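Local atomic coordinates of toxin secretion ATP-binding protein (Vibrio parahaemolyticus RIMD 2210633, PDB entry 3B79), a protein that is probably an ABC-type exporter that couples ATP hydrolysis to transport across the membrane, represented here by its N-terminal peptidase C39-like domain. Residues P71-L76 and F122-Q127. Residues are numbered along the deposited sequence; the frame is centred on the assembly and turned at random.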
# COMPACT_ATOMS: atom_id res chain seq x y z
N PRO A 71 -8.59 2.54 -0.88
CA PRO A 71 -7.14 2.69 -0.60
C PRO A 71 -6.25 2.08 -1.69
O PRO A 71 -6.55 1.02 -2.27
CB PRO A 71 -6.97 1.88 0.71
CG PRO A 71 -8.07 0.84 0.65
CD PRO A 71 -9.29 1.60 0.03
N ALA A 72 -5.15 2.78 -1.95
CA ALA A 72 -4.12 2.32 -2.93
C ALA A 72 -2.82 2.12 -2.19
O ALA A 72 -2.64 2.60 -1.06
CB ALA A 72 -3.94 3.35 -4.01
N ILE A 73 -1.90 1.35 -2.78
CA ILE A 73 -0.61 1.18 -2.15
C ILE A 73 0.44 2.00 -2.91
O ILE A 73 0.62 1.76 -4.11
CB ILE A 73 -0.21 -0.30 -2.08
CG1 ILE A 73 -1.24 -1.11 -1.27
CG2 ILE A 73 1.23 -0.43 -1.56
CD1 ILE A 73 -0.99 -2.62 -1.21
N LEU A 74 1.06 2.96 -2.24
CA LEU A 74 2.05 3.80 -2.92
C LEU A 74 3.43 3.21 -2.74
O LEU A 74 3.81 2.79 -1.64
CB LEU A 74 2.05 5.19 -2.31
CG LEU A 74 0.72 5.95 -2.29
CD1 LEU A 74 0.90 7.32 -1.71
CD2 LEU A 74 0.06 5.99 -3.66
N VAL A 75 4.21 3.23 -3.83
CA VAL A 75 5.63 2.89 -3.71
C VAL A 75 6.39 4.16 -3.41
O VAL A 75 6.29 5.18 -4.12
CB VAL A 75 6.12 2.28 -5.04
CG1 VAL A 75 7.62 2.00 -4.95
CG2 VAL A 75 5.33 1.01 -5.39
N LEU A 76 7.16 4.12 -2.32
CA LEU A 76 7.88 5.31 -1.81
C LEU A 76 9.39 5.07 -2.01
O LEU A 76 9.84 3.95 -2.21
CB LEU A 76 7.59 5.52 -0.32
CG LEU A 76 6.09 5.70 0.01
CD1 LEU A 76 5.95 5.82 1.52
CD2 LEU A 76 5.47 6.89 -0.69
N PHE A 122 0.02 0.82 -6.62
CA PHE A 122 -0.82 -0.34 -6.94
C PHE A 122 -2.26 -0.01 -6.73
O PHE A 122 -2.68 0.47 -5.64
CB PHE A 122 -0.48 -1.57 -6.11
CG PHE A 122 0.85 -2.16 -6.49
CD1 PHE A 122 0.88 -3.29 -7.32
CD2 PHE A 122 2.06 -1.64 -6.01
CE1 PHE A 122 2.08 -3.85 -7.68
CE2 PHE A 122 3.28 -2.25 -6.39
CZ PHE A 122 3.26 -3.33 -7.23
N LEU A 123 -3.05 -0.30 -7.77
CA LEU A 123 -4.51 -0.34 -7.72
C LEU A 123 -4.93 -1.69 -7.17
O LEU A 123 -4.57 -2.72 -7.76
CB LEU A 123 -5.07 -0.23 -9.15
CG LEU A 123 -6.56 -0.59 -9.30
CD1 LEU A 123 -7.47 0.43 -8.59
CD2 LEU A 123 -6.99 -0.71 -10.75
N VAL A 124 -5.70 -1.71 -6.07
CA VAL A 124 -6.04 -2.97 -5.41
C VAL A 124 -7.55 -3.08 -5.36
O VAL A 124 -8.23 -2.10 -4.97
CB VAL A 124 -5.44 -3.03 -3.99
CG1 VAL A 124 -5.70 -4.42 -3.40
CG2 VAL A 124 -3.96 -2.77 -3.98
N LYS A 125 -8.08 -4.24 -5.74
CA LYS A 125 -9.54 -4.45 -5.71
C LYS A 125 -9.77 -5.91 -5.34
O LYS A 125 -8.84 -6.72 -5.31
CB LYS A 125 -10.18 -4.10 -7.07
CG LYS A 125 -9.72 -5.02 -8.17
CD LYS A 125 -10.29 -4.59 -9.52
CE LYS A 125 -9.78 -5.51 -10.62
NZ LYS A 125 -10.34 -5.01 -11.95
N LYS A 126 -11.01 -6.26 -5.02
CA LYS A 126 -11.35 -7.64 -4.68
C LYS A 126 -11.39 -8.49 -5.95
O LYS A 126 -11.91 -8.04 -6.98
CB LYS A 126 -12.71 -7.67 -3.98
CG LYS A 126 -13.13 -9.03 -3.50
CD LYS A 126 -14.53 -8.99 -2.83
CE LYS A 126 -14.93 -10.36 -2.31
NZ LYS A 126 -14.00 -10.76 -1.26
N GLN A 127 -10.90 -9.74 -5.87
CA GLN A 127 -11.08 -10.74 -6.96
C GLN A 127 -12.59 -10.96 -7.25
O GLN A 127 -13.37 -11.01 -6.29
CB GLN A 127 -10.55 -12.08 -6.49
CG GLN A 127 -9.10 -12.24 -6.60
CD GLN A 127 -8.62 -13.64 -6.15
OE1 GLN A 127 -9.41 -14.59 -6.05
NE2 GLN A 127 -7.34 -13.75 -5.83
O HOH W 1 -6.41 0.87 -5.05
O HOH W 2 -8.66 -0.70 -2.59
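Ile73 and Phe122 form one antiparallel hydrogen-bonded pair between the adjacent strands 72-76 and 120-126 of the antiparallel sheet of the C39-like domain. Ile73 N donates to Phe122 O at 3.1 Å, and Phe122 N returns a shorter bond of 2.7 Å to Ile73 O; both are nearly straight and lie in the carbonyl planes. This backbone pair and the apolar side chains around it make up the close-packed part. With Ile73 CG1 set beside its own backbone N (chi1 -60°), its side chain crosses that of Val124 at a slant and brings CD1 to 4.1 Å from Val124 CG2. Two residues along the strand from Ile73, Val75 CG2 meets the edge of the Phe122 ring, 4.0 Å from CE2. Helix 7-18 covers Ile73 and Val124 through Leu8, Ser11 and Val15, while strand 53-59 flanks Phe122. Toward Pro71, which follows a cis peptide bond, the strands part and water takes over. One water accepts from Val124 N (2.9 Å) and lies within hydrogen-bonding reach of Pro71 O; a second donates to both Pro71 O and Val124 O, the latter at 2.8 Å. Direct pairing thus gives way to water bridging, so that as the strands diverge, the backbone groups of the buried residues Pro71 and Val124 still find hydrogen-bond partners in water.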